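Side-chain contacts in GH3 beta-N-acetylglucosaminidase (Paenibacillaceae, PDB 6K5J), which hydrolyses terminal beta-linked N-acetylglucosamine residues as a glycoside hydrolase family 3 beta-N-acetylglucosaminidase: residues A[33-38]-A[63-68]; A[402-407]-A[483-488]. One frame throughout, in Å; residues are numbered along the deposited sequence.

Contact 1: A[33-38]-A[63-68]; sequences DARKLI and SAELQQ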
ATOM      1  N   ASP A  33      14.560  22.791   1.096  1.00 24.03           N
ATOM      2  CA  ASP A  33      14.672  21.793   2.154  1.00 22.45           C
ATOM      3  C   ASP A  33      15.337  20.521   1.637  1.00 23.15           C
ATOM      4  O   ASP A  33      16.181  19.926   2.317  1.00 24.11           O
ATOM      5  CB  ASP A  33      13.291  21.458   2.723  1.00 25.11           C
ATOM      6  CG  ASP A  33      12.782  22.505   3.685  1.00 30.82           C
ATOM      7  OD1 ASP A  33      13.538  23.433   4.011  1.00 29.19           O
ATOM      8  OD2 ASP A  33      11.616  22.391   4.105  1.00 34.66           O
ATOM      9  N   ALA A  34      14.950  20.077   0.444  1.00 22.35           N
ATOM     10  CA  ALA A  34      15.556  18.872  -0.116  1.00 22.27           C
ATOM     11  C   ALA A  34      17.050  19.079  -0.355  1.00 24.06           C
ATOM     12  O   ALA A  34      17.873  18.193  -0.071  1.00 20.51           O
ATOM     13  CB  ALA A  34      14.840  18.495  -1.413  1.00 22.71           C
ATOM     14  N   ARG A  35      17.417  20.268  -0.828  1.00 22.89           N
ATOM     15  CA  ARG A  35      18.818  20.581  -1.091  1.00 24.66           C
ATOM     16  C   ARG A  35      19.651  20.547   0.189  1.00 24.45           C
ATOM     17  O   ARG A  35      20.773  20.021   0.197  1.00 24.02           O
ATOM     18  CB  ARG A  35      18.895  21.947  -1.771  1.00 28.12           C
ATOM     19  CG  ARG A  35      20.228  22.295  -2.378  1.00 34.79           C
ATOM     20  CD  ARG A  35      20.123  23.598  -3.175  1.00 37.00           C
ATOM     21  NE  ARG A  35      19.095  23.518  -4.211  1.00 37.17           N
ATOM     22  CZ  ARG A  35      19.317  23.069  -5.443  1.00 41.12           C
ATOM     23  NH1 ARG A  35      20.534  22.661  -5.791  1.00 40.73           N
ATOM     24  NH2 ARG A  35      18.325  23.024  -6.326  1.00 42.80           N
ATOM     25  N   LYS A  36      19.114  21.091   1.283  1.00 24.03           N
ATOM     26  CA  LYS A  36      19.837  21.115   2.554  1.00 29.17           C
ATOM     27  C   LYS A  36      19.902  19.724   3.186  1.00 26.27           C
ATOM     28  O   LYS A  36      20.927  19.342   3.769  1.00 25.65           O
ATOM     29  CB  LYS A  36      19.175  22.122   3.502  1.00 32.63           C
ATOM     30  CG  LYS A  36      19.524  23.582   3.130  1.00 41.99           C
ATOM     31  CD  LYS A  36      19.102  24.635   4.170  1.00 51.22           C
ATOM     32  CE  LYS A  36      20.301  25.406   4.702  1.00 55.15           C
ATOM     33  NZ  LYS A  36      20.522  26.744   4.098  1.00 55.97           N
ATOM     34  N   LEU A  37      18.816  18.952   3.084  1.00 24.25           N
ATOM     35  CA  LEU A  37      18.842  17.575   3.569  1.00 26.28           C
ATOM     36  C   LEU A  37      19.945  16.777   2.883  1.00 22.77           C
ATOM     37  O   LEU A  37      20.654  15.997   3.529  1.00 25.00           O
ATOM     38  CB  LEU A  37      17.485  16.906   3.335  1.00 24.70           C
ATOM     39  CG  LEU A  37      16.300  17.336   4.217  1.00 26.79           C
ATOM     40  CD1 LEU A  37      14.994  16.805   3.649  1.00 27.52           C
ATOM     41  CD2 LEU A  37      16.500  16.868   5.633  1.00 32.68           C
ATOM     42  N   ILE A  38      20.105  16.966   1.575  1.00 20.68           N
ATOM     43  CA  ILE A  38      21.093  16.198   0.831  1.00 23.89           C
ATOM     44  C   ILE A  38      22.496  16.736   1.078  1.00 25.66           C
ATOM     45  O   ILE A  38      23.410  15.976   1.412  1.00 25.14           O
ATOM     46  CB  ILE A  38      20.750  16.191  -0.668  1.00 22.09           C
ATOM     47  CG1 ILE A  38      19.453  15.421  -0.926  1.00 23.07           C
ATOM     48  CG2 ILE A  38      21.910  15.594  -1.468  1.00 21.77           C
ATOM     49  CD1 ILE A  38      18.884  15.660  -2.327  1.00 21.28           C
ATOM     50  N   SER A  63      13.859  13.011  -9.950  1.00 18.44           N
ATOM     51  CA  SER A  63      14.804  12.021  -9.444  1.00 19.85           C
ATOM     52  C   SER A  63      16.216  12.306  -9.931  1.00 18.69           C
ATOM     53  O   SER A  63      17.177  12.218  -9.159  1.00 18.02           O
ATOM     54  CB  SER A  63      14.382  10.608  -9.852  1.00 18.74           C
ATOM     55  OG  SER A  63      13.113  10.264  -9.313  1.00 19.50           O
ATOM     56  N   ALA A  64      16.365  12.653 -11.209  1.00 19.12           N
ATOM     57  CA  ALA A  64      17.698  12.942 -11.729  1.00 21.19           C
ATOM     58  C   ALA A  64      18.284  14.187 -11.074  1.00 23.26           C
ATOM     59  O   ALA A  64      19.496  14.254 -10.825  1.00 19.76           O
ATOM     60  CB  ALA A  64      17.640  13.103 -13.249  1.00 22.54           C
ATOM     61  N   GLU A  65      17.434  15.185 -10.792  1.00 20.85           N
ATOM     62  CA  GLU A  65      17.885  16.395 -10.112  1.00 21.01           C
ATOM     63  C   GLU A  65      18.382  16.081  -8.710  1.00 22.27           C
ATOM     64  O   GLU A  65      19.449  16.552  -8.301  1.00 20.29           O
ATOM     65  CB  GLU A  65      16.757  17.436 -10.051  1.00 23.09           C
ATOM     66  CG  GLU A  65      17.193  18.758  -9.385  1.00 25.70           C
ATOM     67  CD  GLU A  65      16.058  19.759  -9.187  1.00 30.99           C
ATOM     68  OE1 GLU A  65      14.878  19.346  -9.177  1.00 25.55           O
ATOM     69  OE2 GLU A  65      16.350  20.969  -9.031  1.00 29.46           O
ATOM     70  N   LEU A  66      17.613  15.294  -7.950  1.00 20.44           N
ATOM     71  CA  LEU A  66      18.047  14.935  -6.604  1.00 18.96           C
ATOM     72  C   LEU A  66      19.382  14.197  -6.634  1.00 21.49           C
ATOM     73  O   LEU A  66      20.258  14.450  -5.800  1.00 20.70           O
ATOM     74  CB  LEU A  66      16.975  14.085  -5.908  1.00 16.46           C
ATOM     75  CG  LEU A  66      15.662  14.816  -5.591  1.00 19.52           C
ATOM     76  CD1 LEU A  66      14.552  13.830  -5.183  1.00 19.64           C
ATOM     77  CD2 LEU A  66      15.856  15.893  -4.500  1.00 20.60           C
ATOM     78  N   GLN A  67      19.547  13.269  -7.576  1.00 21.18           N
ATOM     79  CA  GLN A  67      20.809  12.546  -7.680  1.00 22.87           C
ATOM     80  C   GLN A  67      21.947  13.475  -8.085  1.00 22.75           C
ATOM     81  O   GLN A  67      23.084  13.317  -7.622  1.00 21.31           O
ATOM     82  CB  GLN A  67      20.664  11.395  -8.673  1.00 23.65           C
ATOM     83  CG  GLN A  67      19.623  10.360  -8.246  1.00 20.85           C
ATOM     84  CD  GLN A  67      20.092   9.460  -7.134  1.00 22.89           C
ATOM     85  OE1 GLN A  67      21.126   9.709  -6.487  1.00 21.36           O
ATOM     86  NE2 GLN A  67      19.322   8.403  -6.882  1.00 20.01           N
ATOM     87  N   GLN A  68      21.656  14.451  -8.941  1.00 21.12           N
ATOM     88  CA  GLN A  68      22.678  15.410  -9.342  1.00 25.19           C
ATOM     89  C   GLN A  68      23.105  16.281  -8.171  1.00 26.39           C
ATOM     90  O   GLN A  68      24.291  16.585  -8.016  1.00 25.53           O
ATOM     91  CB  GLN A  68      22.153  16.266 -10.492  1.00 26.24           C
ATOM     92  CG  GLN A  68      23.107  17.344 -10.966  1.00 31.82           C
ATOM     93  CD  GLN A  68      22.500  18.161 -12.089  1.00 39.41           C
ATOM     94  OE1 GLN A  68      21.282  18.134 -12.298  1.00 38.41           O
ATOM     95  NE2 GLN A  68      23.338  18.893 -12.816  1.00 45.53           N
TER
HETATM   96  O   HOH W   1      19.000  21.903  -9.054  1.00 42.41           O
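The terminal methyls of I38 and L66 touch, CD1 of I38 lying 3.7 Å from CD2 of L66, where the side chains cross at about a right angle. Followed outward from its CB, I38 sends CG1 anti to the carbonyl carbon (chi1 -67°), and from there CD1 extends to L66, meeting its CD2 and, at 3.9 Å, the backbone L66 O. The same L66 CD2 also rests near A34 CB, 4.2 Å away, so one methyl meets two residues, A34 and I38, that stand one turn apart on the helix. This apolar patch is bordered by a polar pair, R35 and E65. The two oxygens of E65 divide the work: OE1 accepts a hydrogen bond from A30 N, whereas OE2 forms a long salt bridge, 3.9 Å, to R35 NH2. The carboxylate and guanidinium planes are 66° apart, far from a flat two-pronged pairing. Water 1 fills in: it gives a hydrogen bond to E65 OE2 at 2.8 Å and receives one from R35 NH2 at 3.0 Å, lying in the guanidinium plane at its edge. The short helical segments cross at -40°, with axes 10.8 Å apart. Helices 32-39 and 56-72 thus lie side by side in the helical layer of the TIM-barrel-type domain; these are the helices of two successive beta-alpha-beta crossovers, joining strands 21-23, 45-47 and 79-81. I38 also touches I69, A70 and L78, while L37 meets helix 302-317.

Contact 2: A[402-407]-A[483-488]; sequences EVDEVL and SARNPF
R485 reaches the loop 402-407 with its guanidinium, and two kinds of oxygen receive it: the carbonyl of V403 and the carboxylate of D404. CG stands anti to the backbone N (chi1 -164°) and the chain runs extended to NE, a shape that carries the charged end across the gap between backbones 9.9 Å apart at the CA atoms of D404 and R485. NH2 donates to V403 O at 2.8 Å. That bond is bent, with an N-H...O angle of 142°, and the donor stands above the carbonyl plane, not on a lone pair. D404 approaches over one face of the guanidinium, OD2 lying 3.7 Å above its plane, and the carboxylate and guanidinium planes are 43° apart. A salt bridge joins D404 OD1 to R485 NH1 at 3.1 Å, although the position of OD1 is less certain. NH1 has further partners: Y456 OH, by a hydrogen bond, and water 2, which accepts from NH1 at 3.0 Å and lies in the guanidinium plane at its edge. The same water takes a weak bond from E405 N at 3.3 Å. Elsewhere in the loop, V406 N donates to E405 OE2 at 2.9 Å, on the anti lone pair, while V403 N and D404 N both bond to S401 OG. A leucine here in place of R485 would remove the guanidinium and would probably cost V403 O its donor from the 483-488 loop, D404 its countercharge, and Y456 and water 2 their shared partner. The contact bridges loops that follow strands 390-396 and 478-483 of the mixed sheet; strand 450-455 lies between them, Y456 coming just after it, and all three run parallel, so both loops leave the same, C-terminal edge of the sheet.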
ATOM      1  N   GLU A 402      -3.649   8.762   4.059  1.00 52.11           N
ATOM      2  CA  GLU A 402      -2.695   8.074   3.198  1.00 51.11           C
ATOM      3  C   GLU A 402      -3.051   6.608   2.978  1.00 51.37           C
ATOM      4  O   GLU A 402      -2.553   6.002   2.020  1.00 47.16           O
ATOM      5  CB  GLU A 402      -1.288   8.197   3.778  1.00 46.62           C
ATOM      6  CG  GLU A 402      -0.654   9.564   3.592  1.00 42.82           C
ATOM      7  CD  GLU A 402       0.618   9.725   4.412  1.00 49.02           C
ATOM      8  OE1 GLU A 402       0.554  10.185   5.577  1.00 53.80           O
ATOM      9  OE2 GLU A 402       1.685   9.366   3.894  1.00 46.73           O
ATOM     10  N   VAL A 403      -3.891   6.029   3.844  1.00 48.98           N
ATOM     11  CA  VAL A 403      -4.435   4.697   3.584  1.00 50.96           C
ATOM     12  C   VAL A 403      -5.634   4.790   2.646  1.00 49.91           C
ATOM     13  O   VAL A 403      -5.788   3.972   1.729  1.00 42.73           O
ATOM     14  CB  VAL A 403      -4.814   3.987   4.902  1.00 47.02           C
ATOM     15  CG1 VAL A 403      -4.963   2.483   4.680  1.00 37.61           C
ATOM     16  CG2 VAL A 403      -3.789   4.264   5.993  1.00 41.71           C
ATOM     17  N   ASP A 404      -6.486   5.793   2.855  1.00 47.67           N
ATOM     18  CA  ASP A 404      -7.707   5.999   2.078  1.00 50.05           C
ATOM     19  C   ASP A 404      -7.654   7.407   1.484  1.00 50.04           C
ATOM     20  O   ASP A 404      -8.117   8.374   2.093  1.00 48.75           O
ATOM     21  CB  ASP A 404      -8.939   5.797   2.955  1.00 49.77           C
ATOM     22  CG  ASP A 404     -10.008   4.987   2.268  1.00 43.54           C
ATOM     23  OD1 ASP A 404     -10.188   5.169   1.041  1.00 45.68           O
ATOM     24  OD2 ASP A 404     -10.661   4.166   2.947  1.00 43.95           O
ATOM     25  N   GLU A 405      -7.098   7.514   0.282  1.00 47.49           N
ATOM     26  CA  GLU A 405      -6.806   8.808  -0.319  1.00 49.36           C
ATOM     27  C   GLU A 405      -7.968   9.299  -1.176  1.00 45.28           C
ATOM     28  O   GLU A 405      -8.755   8.509  -1.708  1.00 41.74           O
ATOM     29  CB  GLU A 405      -5.532   8.723  -1.165  1.00 48.17           C
ATOM     30  CG  GLU A 405      -5.077  10.046  -1.771  1.00 47.80           C
ATOM     31  CD  GLU A 405      -4.737  11.092  -0.715  1.00 54.78           C
ATOM     32  OE1 GLU A 405      -3.534  11.260  -0.407  1.00 52.45           O
ATOM     33  OE2 GLU A 405      -5.670  11.752  -0.199  1.00 53.53           O
ATOM     34  N   VAL A 406      -8.082  10.624  -1.275  1.00 44.36           N
ATOM     35  CA  VAL A 406      -8.911  11.253  -2.299  1.00 45.40           C
ATOM     36  C   VAL A 406      -8.255  10.980  -3.648  1.00 50.26           C
ATOM     37  O   VAL A 406      -7.217  11.561  -3.983  1.00 46.37           O
ATOM     38  CB  VAL A 406      -9.080  12.755  -2.055  1.00 43.79           C
ATOM     39  CG1 VAL A 406      -9.926  13.363  -3.164  1.00 43.83           C
ATOM     40  CG2 VAL A 406      -9.709  13.003  -0.682  1.00 44.85           C
ATOM     41  N   LEU A 407      -8.862  10.085  -4.421  1.00 47.00           N
ATOM     42  CA  LEU A 407      -8.243   9.518  -5.614  1.00 45.03           C
ATOM     43  C   LEU A 407      -9.348   9.329  -6.640  1.00 46.71           C
ATOM     44  O   LEU A 407      -9.957   8.254  -6.731  1.00 39.11           O
ATOM     45  CB  LEU A 407      -7.541   8.199  -5.289  1.00 40.62           C
ATOM     46  CG  LEU A 407      -6.764   7.468  -6.380  1.00 43.98           C
ATOM     47  CD1 LEU A 407      -6.157   8.484  -7.319  1.00 45.86           C
ATOM     48  CD2 LEU A 407      -5.690   6.583  -5.753  1.00 36.43           C
ATOM     49  N   SER A 483     -18.593  -4.677  -3.857  1.00 20.11           N
ATOM     50  CA  SER A 483     -17.681  -3.944  -2.994  1.00 17.95           C
ATOM     51  C   SER A 483     -16.415  -3.612  -3.767  1.00 20.51           C
ATOM     52  O   SER A 483     -15.833  -4.483  -4.429  1.00 20.89           O
ATOM     53  CB  SER A 483     -17.352  -4.746  -1.730  1.00 19.15           C
ATOM     54  OG  SER A 483     -16.959  -6.075  -2.040  1.00 18.86           O
ATOM     55  N   ALA A 484     -16.002  -2.348  -3.694  1.00 18.88           N
ATOM     56  CA  ALA A 484     -14.806  -1.863  -4.373  1.00 20.69           C
ATOM     57  C   ALA A 484     -13.703  -1.482  -3.395  1.00 19.76           C
ATOM     58  O   ALA A 484     -12.720  -0.840  -3.790  1.00 18.53           O
ATOM     59  CB  ALA A 484     -15.148  -0.670  -5.270  1.00 17.78           C
ATOM     60  N   ARG A 485     -13.853  -1.832  -2.120  1.00 19.20           N
ATOM     61  CA  ARG A 485     -12.687  -1.895  -1.257  1.00 19.11           C
ATOM     62  C   ARG A 485     -12.771  -3.174  -0.423  1.00 17.37           C
ATOM     63  O   ARG A 485     -12.731  -4.263  -1.005  1.00 18.53           O
ATOM     64  CB  ARG A 485     -12.538  -0.623  -0.412  1.00 20.97           C
ATOM     65  CG  ARG A 485     -11.122  -0.537   0.170  1.00 20.69           C
ATOM     66  CD  ARG A 485     -10.637   0.877   0.471  1.00 23.27           C
ATOM     67  NE  ARG A 485      -9.292   0.796   1.042  1.00 21.75           N
ATOM     68  CZ  ARG A 485      -8.309   1.672   0.832  1.00 28.23           C
ATOM     69  NH1 ARG A 485      -8.502   2.741   0.067  1.00 26.25           N
ATOM     70  NH2 ARG A 485      -7.123   1.476   1.397  1.00 24.45           N
ATOM     71  N   ASN A 486     -12.871  -3.096   0.905  1.00 18.57           N
ATOM     72  CA  ASN A 486     -12.835  -4.332   1.685  1.00 18.82           C
ATOM     73  C   ASN A 486     -14.042  -5.203   1.340  1.00 20.05           C
ATOM     74  O   ASN A 486     -15.169  -4.699   1.261  1.00 22.86           O
ATOM     75  CB  ASN A 486     -12.820  -4.057   3.194  1.00 21.53           C
ATOM     76  CG  ASN A 486     -11.489  -3.492   3.677  1.00 23.34           C
ATOM     77  OD1 ASN A 486     -10.552  -3.320   2.899  1.00 22.03           O
ATOM     78  ND2 ASN A 486     -11.411  -3.189   4.966  1.00 22.61           N
ATOM     79  N   PRO A 487     -13.850  -6.515   1.148  1.00 18.01           N
ATOM     80  CA  PRO A 487     -14.988  -7.389   0.836  1.00 17.05           C
ATOM     81  C   PRO A 487     -15.855  -7.688   2.040  1.00 21.09           C
ATOM     82  O   PRO A 487     -16.933  -8.272   1.874  1.00 21.88           O
ATOM     83  CB  PRO A 487     -14.312  -8.664   0.317  1.00 18.61           C
ATOM     84  CG  PRO A 487     -13.023  -8.728   1.116  1.00 18.64           C
ATOM     85  CD  PRO A 487     -12.581  -7.263   1.224  1.00 20.17           C
ATOM     86  N   PHE A 488     -15.433  -7.279   3.236  1.00 18.08           N
ATOM     87  CA  PHE A 488     -16.146  -7.584   4.469  1.00 21.05           C
ATOM     88  C   PHE A 488     -17.404  -6.741   4.648  1.00 23.39           C
ATOM     89  O   PHE A 488     -18.133  -6.938   5.630  1.00 22.14           O
ATOM     90  CB  PHE A 488     -15.174  -7.418   5.644  1.00 21.66           C
ATOM     91  CG  PHE A 488     -13.805  -7.999   5.355  1.00 20.56           C
ATOM     92  CD1 PHE A 488     -13.666  -9.349   5.052  1.00 20.13           C
ATOM     93  CD2 PHE A 488     -12.675  -7.195   5.333  1.00 20.84           C
ATOM     94  CE1 PHE A 488     -12.408  -9.899   4.758  1.00 21.53           C
ATOM     95  CE2 PHE A 488     -11.414  -7.733   5.041  1.00 20.86           C
ATOM     96  CZ  PHE A 488     -11.284  -9.076   4.748  1.00 18.16           C
TER
HETATM   97  O   HOH W   2      -6.913   4.701  -1.490  1.00 38.08           O

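In the fold
Contact 1 closes before contact 2 opens along the chain, and the two share no helix, strand or sheet. Their centres are 33 Å apart and their nearest atoms about 15 Å. Contact 1 joins two helices of the N-terminal TIM-barrel-type domain, 25 Å from the centre of the chain, whereas contact 2 joins loops of the six-stranded mixed sheet, 11 Å from that centre. The 402-407 loop nevertheless faces the first domain: E402 O accepts a hydrogen bond from R91 NH1 and V403 touches H195. The V403 side chain is also about 5 Å from a bound N-acetylglucosamine, consistent with contact 2 shaping the interdomain region near the sugar, while contact 1 belongs to the barrel's helical layer.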